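Local atomic coordinates of dipeptide Epimerase (Enterococcus faecalis V583, PDB entry 3K1G), a protein that belongs to the mandelate racemase/muconate lactonizing enzyme family of the enolase superfamily and binds a magnesium ion at its barrel domain. Residues Lys159-Thr164 and Asp189-Trp194. Sequence-based numbering, arbitrary orientation.
Sequences KIKVGT and DANQAW. With MG (magnesium ion), chain L; TYR (tyrosine), chain J; SER (serine), chain I.
V162 CG2 meets the W194 indole obliquely, 3.6 Å from W194 CZ2, while A190 CB, also in contact with V162 CG2, lies over one ring face, offset toward the rim. The D189 carboxylate is another flat group used from several sides. K161 NZ comes from above its plane, 78° out of it, and forms a salt bridge with D189 OD2 at 2.7 Å. D189 OD2 also binds the magnesium ion at 2.2 Å, and D189 OD1 accepts a hydrogen bond from the backbone N of N191 in an Asx turn. K161 NZ also hydrogen-bonds N191 OD1 at 2.8 Å, in the carbonyl plane and on a lone pair, whereas N191 ND2 donates to OXT of the bound tyrosine and to E241. A bend at chi2 (-73°) sets K161 NZ between D189 OD2 and N191 OD1; the extended K159 chain carries its NZ to O of the bound tyrosine at 2.8 Å, where it also pairs with D318 and E215. The two lysine ammonium groups and the magnesium ion would probably polarise the bound tyrosine's carboxylate. E215 and D240 complete the metal's protein ligands. This illustrates how an enolase-type barrel builds its site at the C-terminal ends of its strands: parallel neighbours 157-161 and 185-189, joined by I160 O–D189 N and D189 O–V162 N bonds, run into loops leading to helices 166-180 and 196-205.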
ATOM      1  N   LYS A 159       7.236   2.932  11.064  1.00 39.88           N
ATOM      2  CA  LYS A 159       6.229   3.891  10.642  1.00 42.06           C
ATOM      3  C   LYS A 159       5.440   4.169  11.919  1.00 42.05           C
ATOM      4  O   LYS A 159       4.933   3.250  12.557  1.00 42.28           O
ATOM      5  CB  LYS A 159       5.322   3.294   9.553  1.00 42.33           C
ATOM      6  CG  LYS A 159       4.295   4.283   9.000  1.00 43.47           C
ATOM      7  CD  LYS A 159       3.638   3.766   7.726  1.00 43.70           C
ATOM      8  CE  LYS A 159       2.651   4.775   7.170  1.00 45.62           C
ATOM      9  NZ  LYS A 159       2.104   4.356   5.849  1.00 45.90           N
ATOM     10  N   ILE A 160       5.357   5.439  12.296  1.00 42.22           N
ATOM     11  CA  ILE A 160       4.667   5.829  13.514  1.00 41.90           C
ATOM     12  C   ILE A 160       3.441   6.680  13.231  1.00 41.29           C
ATOM     13  O   ILE A 160       3.543   7.747  12.634  1.00 40.15           O
ATOM     14  CB  ILE A 160       5.621   6.621  14.435  1.00 43.14           C
ATOM     15  CG1 ILE A 160       6.858   5.770  14.736  1.00 42.48           C
ATOM     16  CG2 ILE A 160       4.896   7.032  15.715  1.00 41.07           C
ATOM     17  CD1 ILE A 160       7.970   6.531  15.421  1.00 45.93           C
ATOM     18  N   LYS A 161       2.282   6.201  13.677  1.00 40.98           N
ATOM     19  CA  LYS A 161       1.028   6.917  13.473  1.00 41.63           C
ATOM     20  C   LYS A 161       0.802   7.979  14.546  1.00 42.09           C
ATOM     21  O   LYS A 161       1.142   7.781  15.711  1.00 41.33           O
ATOM     22  CB  LYS A 161      -0.143   5.926  13.472  1.00 43.24           C
ATOM     23  CG  LYS A 161      -0.157   4.970  12.282  1.00 41.75           C
ATOM     24  CD  LYS A 161      -0.575   5.703  11.016  1.00 42.64           C
ATOM     25  CE  LYS A 161      -0.700   4.757   9.832  1.00 42.66           C
ATOM     26  NZ  LYS A 161      -1.169   5.475   8.614  1.00 41.85           N
ATOM     27  N   VAL A 162       0.223   9.104  14.137  1.00 41.92           N
ATOM     28  CA  VAL A 162      -0.055  10.208  15.041  1.00 43.59           C
ATOM     29  C   VAL A 162      -1.267  10.934  14.489  1.00 45.28           C
ATOM     30  O   VAL A 162      -1.631  10.731  13.330  1.00 45.49           O
ATOM     31  CB  VAL A 162       1.135  11.209  15.106  1.00 43.14           C
ATOM     32  CG1 VAL A 162       2.388  10.506  15.613  1.00 42.41           C
ATOM     33  CG2 VAL A 162       1.388  11.813  13.734  1.00 43.70           C
ATOM     34  N   GLY A 163      -1.893  11.773  15.309  1.00 45.92           N
ATOM     35  CA  GLY A 163      -3.058  12.505  14.846  1.00 48.45           C
ATOM     36  C   GLY A 163      -4.089  12.915  15.885  1.00 49.60           C
ATOM     37  O   GLY A 163      -5.164  13.401  15.523  1.00 49.43           O
ATOM     38  N   THR A 164      -3.783  12.729  17.166  1.00 51.25           N
ATOM     39  CA  THR A 164      -4.712  13.110  18.236  1.00 53.13           C
ATOM     40  C   THR A 164      -4.548  14.581  18.623  1.00 55.08           C
ATOM     41  O   THR A 164      -5.423  15.166  19.266  1.00 56.17           O
ATOM     42  CB  THR A 164      -4.489  12.282  19.506  1.00 51.68           C
ATOM     43  OG1 THR A 164      -3.165  12.515  19.994  1.00 52.58           O
ATOM     44  CG2 THR A 164      -4.675  10.805  19.221  1.00 51.42           C
ATOM     45  N   ASP A 189       3.244   9.225  10.059  1.00 38.12           N
ATOM     46  CA  ASP A 189       2.025   9.310   9.264  1.00 37.59           C
ATOM     47  C   ASP A 189       0.929   9.923  10.148  1.00 36.58           C
ATOM     48  O   ASP A 189       0.534   9.321  11.142  1.00 34.51           O
ATOM     49  CB  ASP A 189       1.613   7.903   8.829  1.00 38.59           C
ATOM     50  CG  ASP A 189       0.577   7.909   7.725  1.00 39.76           C
ATOM     51  OD1 ASP A 189      -0.105   8.939   7.546  1.00 40.71           O
ATOM     52  OD2 ASP A 189       0.447   6.875   7.040  1.00 39.30           O
ATOM     53  N   ALA A 190       0.446  11.111   9.786  1.00 36.16           N
ATOM     54  CA  ALA A 190      -0.587  11.795  10.566  1.00 38.35           C
ATOM     55  C   ALA A 190      -1.987  11.732   9.943  1.00 37.57           C
ATOM     56  O   ALA A 190      -2.917  12.412  10.396  1.00 37.80           O
ATOM     57  CB  ALA A 190      -0.189  13.252  10.779  1.00 40.02           C
ATOM     58  N   ASN A 191      -2.126  10.920   8.904  1.00 37.13           N
ATOM     59  CA  ASN A 191      -3.393  10.760   8.204  1.00 36.17           C
ATOM     60  C   ASN A 191      -4.305  11.976   8.192  1.00 36.24           C
ATOM     61  O   ASN A 191      -5.417  11.927   8.705  1.00 38.45           O
ATOM     62  CB  ASN A 191      -4.159   9.556   8.756  1.00 36.92           C
ATOM     63  CG  ASN A 191      -3.533   8.234   8.351  1.00 37.08           C
ATOM     64  OD1 ASN A 191      -2.874   7.572   9.150  1.00 34.62           O
ATOM     65  ND2 ASN A 191      -3.731   7.846   7.088  1.00 38.62           N
ATOM     66  N   GLN A 192      -3.819  13.069   7.610  1.00 36.93           N
ATOM     67  CA  GLN A 192      -4.586  14.306   7.460  1.00 38.71           C
ATOM     68  C   GLN A 192      -5.012  15.019   8.740  1.00 39.59           C
ATOM     69  O   GLN A 192      -5.800  15.963   8.680  1.00 40.76           O
ATOM     70  CB  GLN A 192      -5.842  14.022   6.631  1.00 37.39           C
ATOM     71  CG  GLN A 192      -5.610  13.094   5.454  1.00 36.23           C
ATOM     72  CD  GLN A 192      -6.897  12.731   4.752  1.00 32.12           C
ATOM     73  OE1 GLN A 192      -7.592  13.594   4.214  1.00 33.48           O
ATOM     74  NE2 GLN A 192      -7.223  11.452   4.756  1.00 28.09           N
ATOM     75  N   ALA A 193      -4.480  14.600   9.881  1.00 41.59           N
ATOM     76  CA  ALA A 193      -4.873  15.183  11.166  1.00 42.25           C
ATOM     77  C   ALA A 193      -4.561  16.655  11.457  1.00 42.81           C
ATOM     78  O   ALA A 193      -5.276  17.282  12.242  1.00 42.52           O
ATOM     79  CB  ALA A 193      -4.331  14.312  12.303  1.00 42.04           C
ATOM     80  N   TRP A 194      -3.530  17.225  10.836  1.00 42.44           N
ATOM     81  CA  TRP A 194      -3.185  18.617  11.139  1.00 41.88           C
ATOM     82  C   TRP A 194      -3.571  19.669  10.118  1.00 44.14           C
ATOM     83  O   TRP A 194      -3.847  19.369   8.956  1.00 45.21           O
ATOM     84  CB  TRP A 194      -1.681  18.760  11.400  1.00 40.45           C
ATOM     85  CG  TRP A 194      -1.100  17.705  12.288  1.00 37.89           C
ATOM     86  CD1 TRP A 194      -1.674  17.152  13.392  1.00 37.79           C
ATOM     87  CD2 TRP A 194       0.187  17.095  12.156  1.00 37.34           C
ATOM     88  NE1 TRP A 194      -0.827  16.229  13.958  1.00 38.60           N
ATOM     89  CE2 TRP A 194       0.324  16.174  13.218  1.00 36.83           C
ATOM     90  CE3 TRP A 194       1.241  17.236  11.242  1.00 35.84           C
ATOM     91  CZ2 TRP A 194       1.471  15.397  13.393  1.00 36.28           C
ATOM     92  CZ3 TRP A 194       2.379  16.466  11.416  1.00 35.06           C
ATOM     93  CH2 TRP A 194       2.486  15.557  12.484  1.00 36.16           C
TER
HETATM   94 MG    MG L 358      -0.330   7.066   4.995  1.00 34.88          MG
HETATM   95  N   TYR J 356      -1.926   1.904   5.658  1.00 41.93           N
HETATM   96  CA  TYR J 356      -2.668   3.164   5.607  1.00 41.83           C
HETATM   97  C   TYR J 356      -1.748   4.368   5.441  1.00 42.41           C
HETATM   98  O   TYR J 356      -0.568   4.164   5.089  1.00 40.73           O
HETATM   99  CB  TYR J 356      -3.514   3.343   6.872  1.00 42.27           C
HETATM  100  CG  TYR J 356      -4.691   2.400   6.972  1.00 42.87           C
HETATM  101  CD1 TYR J 356      -5.131   1.945   8.212  1.00 43.45           C
HETATM  102  CD2 TYR J 356      -5.369   1.961   5.829  1.00 44.23           C
HETATM  103  CE1 TYR J 356      -6.213   1.076   8.320  1.00 42.20           C
HETATM  104  CE2 TYR J 356      -6.454   1.086   5.926  1.00 42.87           C
HETATM  105  CZ  TYR J 356      -6.867   0.649   7.178  1.00 43.17           C
HETATM  106  OH  TYR J 356      -7.918  -0.229   7.297  1.00 40.77           O
HETATM  107  OXT TYR J 356      -2.235   5.502   5.653  1.00 43.04           O
HETATM  108  N   SER I 355       0.990   0.287   7.277  1.00 42.13           N
HETATM  109  CA  SER I 355      -0.269   0.328   6.469  1.00 43.74           C
HETATM  110  C   SER I 355      -0.957   1.690   6.544  1.00 42.87           C
HETATM  111  O   SER I 355      -0.610   2.531   7.379  1.00 43.91           O
HETATM  112  CB  SER I 355      -1.228  -0.778   6.931  1.00 44.19           C
HETATM  113  OG  SER I 355      -1.378  -0.781   8.341  1.00 45.89           O
HETATM  114  O   HOH W   1      -2.589   8.268  11.752  1.00 36.85           O
HETATM  115  O   HOH W   2      -1.184   8.886   5.188  1.00 40.14           O